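Local coordinates for 5-Carboxyvanillate Decarboxylase (Novosphingobium aromaticivorans, PDB 4QRN), which probably removes a carboxyl group from 5-carboxyvanillate, as a metal-dependent decarboxylase of the amidohydrolase superfamily that binds manganese, at residues A[217-222]-A[226-231]; A[240-245]-A[266-271]. All coordinates share one frame; numbering follows the deposited sequence.

In the fold
Interactions 1 and 2 come in series along the chain, their centres about 17 Å apart, and they illustrate how consecutive elements of a barrel-type enzyme are tied together. Interaction 1 closes the short helix 220-225 and runs into the loop before helix 233-248; interaction 2 then packs helix 233-248 against the start of helix 268-284, which follows strand 259-261 of the five-stranded parallel sheet in the chain. The two meet directly where Met218 CE lies 3.8 Å from Met240 SD. Interaction 1 reaches the ligand pocket through Ala230, whereas interaction 2 belongs to the helical layer beside the sheet. Both also touch the second subunit, so this region joins pocket, barrel wall and dimer interface.

Interaction 1. Residues A[217-222]-A[226-231]; sequences SMIDPM and GLDGAI. With 1DF (4-hydroxy-3-methoxy-5-nitrobenzoic acid), chain F.
One carbonyl within the short helix 220-225, Met222 O, is reached by the chain five residues later, where Leu227 N donates a hydrogen bond of 2.8 Å to it. The N-H points well at the oxygen, at 161°, but the donor stands above the carbonyl plane, 38° out of it. The reversal is made by Gly226, which leaves the helix with a positive phi, a conformation readily reached by a residue without a CB. Leu227 and Asp228 then lie beside the helical segment: Leu227 CB is 4.2 Å from Met222 CB, while the far end of the Met222 chain leads off and packs on Met240 of the second subunit. Next to this, the CG1 arm of Ile219, anti to the backbone N (chi1 -160°), brings CG1 and CD1 obliquely across Asp228 CB, with CG1 at 3.9 Å from it. Asp228 thus offers its methylene to the isoleucine and its carboxylate elsewhere, with OD2 hydrogen-bonded to Ser68 and OD1 weakly to Tyr288 of the second subunit, which together satisfy a buried acid. Two residues on, Ala230 CB lies 3.8 Å from O1 of the bound nitrobenzoate, whose polar partners include Tyr73, Arg80 and Arg274 of the second subunit. The contact thus carries the chain from a helix end to the wall of the ligand pocket, and the glycine of positive phi with its six-to-one hydrogen bond is the signature of a Schellman motif.

Interaction 2. Residues A[240-245]-A[266-271]; sequences MHLLRL and EALPYW
Helix-to-helix packing in the outer layer of the amidohydrolase barrel is represented here by a single leucine methyl, Leu268 CD1, set against Leu242 and Leu243. Leu268 CD1 comes closest to Leu242 CD2, at 3.8 Å, and lies almost as near CG of that residue, so the methyl lies along the Leu242 branch as well as meeting its end. The same Leu268 CD1 is also 4.3 Å from Leu243 CB and near the backbone N of that residue. With CG of Leu268 anti to its carbonyl carbon and CD1 extended beyond it, anti to CA (chi2 -167°), the branch reaches helix 233-248. In a distorted (beta/alpha) barrel such helices cover the parallel strands, and Leu242 does so directly, touching Ile259 and Val261 of strand 259-261, while Leu275, a little further along helix 268-284, packs on both Leu243 and Leu268. That helix starts after a break: Ala267 has a positive phi of 73°, and Ala267 O then accepts a 3.0 Å bond from Trp271 N. The residue before it, Glu266, turns its carboxylate away to His263, a residue of the ligand pocket, and further on Tyr270 meets Tyr270 of the second subunit.

Interaction 1. Residues A[217-222]-A[226-231]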
# COMPACT_ATOMS: atom_id res chain seq x y z
N SER A 217 15.11 9.47 -2.34
CA SER A 217 14.94 9.46 -0.88
C SER A 217 14.16 8.26 -0.36
O SER A 217 14.14 8.02 0.84
CB SER A 217 14.20 10.73 -0.45
OG SER A 217 12.93 10.77 -1.08
N MET A 218 13.50 7.51 -1.23
CA MET A 218 12.61 6.43 -0.79
C MET A 218 12.78 5.12 -1.55
O MET A 218 12.32 4.08 -1.10
CB MET A 218 11.15 6.95 -0.92
CG MET A 218 10.07 6.21 -0.25
SD MET A 218 8.69 7.36 -0.02
CE MET A 218 7.55 6.10 0.59
N ILE A 219 13.44 5.13 -2.70
CA ILE A 219 13.36 3.98 -3.59
C ILE A 219 14.21 2.77 -3.20
O ILE A 219 13.91 1.65 -3.65
CB ILE A 219 13.71 4.43 -5.04
CG1 ILE A 219 13.19 3.43 -6.08
CG2 ILE A 219 15.20 4.71 -5.17
CD1 ILE A 219 13.34 3.93 -7.50
N ASP A 220 15.30 2.97 -2.45
CA ASP A 220 16.33 1.93 -2.43
C ASP A 220 15.84 0.51 -2.06
O ASP A 220 16.18 -0.43 -2.76
CB ASP A 220 17.51 2.30 -1.52
CG ASP A 220 18.47 3.30 -2.12
OD1 ASP A 220 18.33 3.69 -3.28
OD2 ASP A 220 19.36 3.71 -1.35
N PRO A 221 15.10 0.34 -0.94
CA PRO A 221 14.72 -1.03 -0.59
C PRO A 221 13.80 -1.68 -1.61
O PRO A 221 13.86 -2.89 -1.81
CB PRO A 221 14.04 -0.87 0.78
CG PRO A 221 14.63 0.38 1.33
CD PRO A 221 14.74 1.28 0.13
N MET A 222 12.97 -0.88 -2.27
CA MET A 222 12.08 -1.45 -3.28
C MET A 222 12.88 -1.84 -4.52
O MET A 222 12.71 -2.92 -5.09
CB MET A 222 10.97 -0.45 -3.62
CG MET A 222 10.02 -0.25 -2.44
SD MET A 222 8.72 0.94 -2.72
CE MET A 222 9.70 2.42 -2.82
N GLY A 226 13.29 -5.52 -6.76
CA GLY A 226 12.50 -5.56 -7.97
C GLY A 226 11.07 -5.03 -7.83
O GLY A 226 10.16 -5.37 -8.63
N LEU A 227 10.87 -4.21 -6.79
CA LEU A 227 9.54 -3.77 -6.39
C LEU A 227 9.30 -2.28 -6.60
O LEU A 227 8.28 -1.76 -6.16
CB LEU A 227 9.31 -4.12 -4.91
CG LEU A 227 9.39 -5.60 -4.56
CD1 LEU A 227 9.17 -5.81 -3.08
CD2 LEU A 227 8.34 -6.41 -5.36
N ASP A 228 10.20 -1.57 -7.28
CA ASP A 228 10.07 -0.12 -7.41
C ASP A 228 9.00 0.33 -8.40
O ASP A 228 8.57 1.49 -8.36
CB ASP A 228 11.41 0.49 -7.82
CG ASP A 228 11.97 -0.12 -9.11
OD1 ASP A 228 12.25 -1.34 -9.10
OD2 ASP A 228 12.14 0.61 -10.11
N GLY A 229 8.61 -0.54 -9.33
CA GLY A 229 7.69 -0.15 -10.40
C GLY A 229 6.25 -0.49 -10.11
O GLY A 229 5.77 -0.42 -8.95
N ALA A 230 5.52 -0.81 -11.17
CA ALA A 230 4.07 -1.03 -11.12
C ALA A 230 3.66 -2.09 -10.11
O ALA A 230 2.56 -1.99 -9.54
CB ALA A 230 3.54 -1.35 -12.50
N ILE A 231 4.50 -3.10 -9.87
CA ILE A 231 4.12 -4.12 -8.93
C ILE A 231 3.85 -3.60 -7.51
O ILE A 231 3.07 -4.22 -6.78
CB ILE A 231 5.21 -5.22 -8.89
CG1 ILE A 231 4.70 -6.47 -8.17
CG2 ILE A 231 6.54 -4.72 -8.30
CD1 ILE A 231 5.74 -7.64 -8.17
C1 1DF F . 3.88 0.69 -16.11
CO1 1DF F . 2.60 0.66 -15.64
CO2 1DF F . 4.43 1.92 -16.54
CM1 1DF F . 1.87 1.89 -15.70
CM2 1DF F . 3.64 3.04 -16.72
OM 1DF F . 4.10 4.24 -17.18
CZ 1DF F . 2.28 3.01 -16.41
CC 1DF F . 4.75 -0.52 -16.12
CV 1DF F . 5.52 4.40 -17.24
O1 1DF F . 4.17 -1.68 -16.25
O2 1DF F . 5.97 -0.37 -16.04
O3 1DF F . 1.48 3.99 -16.72
N 1DF F . 0.71 1.97 -14.75
O11 1DF F . 0.07 2.97 -14.60
O22 1DF F . 0.51 0.97 -14.00

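Interaction 2. Residues A[240-245]-A[266-271]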
# COMPACT_ATOMS: atom_id res chain seq x y z
N MET A 240 0.74 7.50 -1.21
CA MET A 240 1.33 8.47 -0.30
C MET A 240 1.01 9.89 -0.74
O MET A 240 0.68 10.76 0.07
CB MET A 240 2.85 8.30 -0.22
CG MET A 240 3.50 9.25 0.77
SD MET A 240 5.30 9.14 0.78
CE MET A 240 5.72 9.69 -0.86
N HIS A 241 1.16 10.15 -2.04
CA HIS A 241 0.96 11.49 -2.57
C HIS A 241 -0.49 11.96 -2.37
O HIS A 241 -0.73 13.07 -1.90
CB HIS A 241 1.36 11.53 -4.03
CG HIS A 241 1.70 12.89 -4.54
ND1 HIS A 241 2.46 13.05 -5.67
CD2 HIS A 241 1.49 14.14 -4.05
CE1 HIS A 241 2.67 14.34 -5.87
NE2 HIS A 241 2.10 15.03 -4.90
N LEU A 242 -1.45 11.11 -2.73
CA LEU A 242 -2.84 11.46 -2.53
C LEU A 242 -3.13 11.65 -1.04
O LEU A 242 -3.82 12.61 -0.64
CB LEU A 242 -3.76 10.42 -3.14
CG LEU A 242 -5.25 10.66 -2.92
CD1 LEU A 242 -5.71 12.04 -3.41
CD2 LEU A 242 -6.04 9.55 -3.60
N LEU A 243 -2.62 10.75 -0.20
CA LEU A 243 -2.88 10.86 1.23
C LEU A 243 -2.31 12.16 1.80
O LEU A 243 -2.96 12.83 2.61
CB LEU A 243 -2.31 9.65 1.96
CG LEU A 243 -2.60 9.57 3.45
CD1 LEU A 243 -4.09 9.63 3.77
CD2 LEU A 243 -1.99 8.29 4.04
N ARG A 244 -1.10 12.56 1.39
CA ARG A 244 -0.46 13.83 1.80
C ARG A 244 -1.34 15.01 1.44
O ARG A 244 -1.48 15.97 2.20
CB ARG A 244 0.90 14.01 1.09
CG ARG A 244 2.03 13.22 1.74
CD ARG A 244 3.42 13.39 1.11
NE ARG A 244 3.89 14.78 1.12
CZ ARG A 244 5.15 15.16 1.33
NH1 ARG A 244 5.44 16.44 1.25
NH2 ARG A 244 6.11 14.29 1.64
N LEU A 245 -1.90 14.97 0.24
CA LEU A 245 -2.77 16.05 -0.19
C LEU A 245 -4.07 16.10 0.61
O LEU A 245 -4.52 17.19 1.01
CB LEU A 245 -3.07 15.92 -1.67
CG LEU A 245 -1.94 16.42 -2.57
CD1 LEU A 245 -2.12 15.90 -4.00
CD2 LEU A 245 -1.89 17.95 -2.56
N GLU A 266 -5.01 3.09 -5.37
CA GLU A 266 -3.67 2.98 -4.78
C GLU A 266 -3.76 2.51 -3.32
O GLU A 266 -3.09 3.01 -2.43
CB GLU A 266 -2.89 4.30 -4.92
CG GLU A 266 -2.93 4.92 -6.34
CD GLU A 266 -2.20 4.16 -7.44
OE1 GLU A 266 -1.66 3.07 -7.16
OE2 GLU A 266 -2.17 4.67 -8.60
N ALA A 267 -4.65 1.54 -3.11
CA ALA A 267 -4.93 0.88 -1.84
C ALA A 267 -5.69 1.72 -0.83
O ALA A 267 -6.12 1.17 0.19
CB ALA A 267 -3.63 0.29 -1.18
N LEU A 268 -5.83 3.03 -1.05
CA LEU A 268 -6.44 3.85 -0.01
C LEU A 268 -7.86 3.42 0.36
O LEU A 268 -8.19 3.45 1.54
CB LEU A 268 -6.35 5.35 -0.35
CG LEU A 268 -4.93 5.91 -0.57
CD1 LEU A 268 -4.98 7.44 -0.57
CD2 LEU A 268 -3.92 5.44 0.47
N PRO A 269 -8.70 2.98 -0.59
CA PRO A 269 -10.04 2.53 -0.19
C PRO A 269 -9.99 1.35 0.78
O PRO A 269 -10.83 1.24 1.68
CB PRO A 269 -10.72 2.19 -1.53
CG PRO A 269 -10.02 3.14 -2.51
CD PRO A 269 -8.57 3.08 -2.07
N TYR A 270 -9.03 0.43 0.58
CA TYR A 270 -8.91 -0.73 1.43
C TYR A 270 -8.37 -0.36 2.81
O TYR A 270 -8.80 -0.92 3.82
CB TYR A 270 -8.02 -1.74 0.74
CG TYR A 270 -7.90 -3.09 1.42
CD1 TYR A 270 -8.93 -4.01 1.37
CD2 TYR A 270 -6.72 -3.45 2.08
CE1 TYR A 270 -8.78 -5.27 1.96
CE2 TYR A 270 -6.57 -4.69 2.66
CZ TYR A 270 -7.59 -5.60 2.59
OH TYR A 270 -7.48 -6.86 3.12
N TRP A 271 -7.45 0.60 2.85
CA TRP A 271 -6.89 1.08 4.10
C TRP A 271 -7.81 2.04 4.85
O TRP A 271 -7.43 2.52 5.92
CB TRP A 271 -5.61 1.85 3.82
CG TRP A 271 -4.38 1.07 3.50
CD1 TRP A 271 -3.63 1.18 2.36
CD2 TRP A 271 -3.66 0.19 4.37
NE1 TRP A 271 -2.49 0.41 2.47
CE2 TRP A 271 -2.49 -0.20 3.69
CE3 TRP A 271 -3.88 -0.26 5.67
CZ2 TRP A 271 -1.53 -1.04 4.28
CZ3 TRP A 271 -2.93 -1.11 6.25
CH2 TRP A 271 -1.78 -1.47 5.55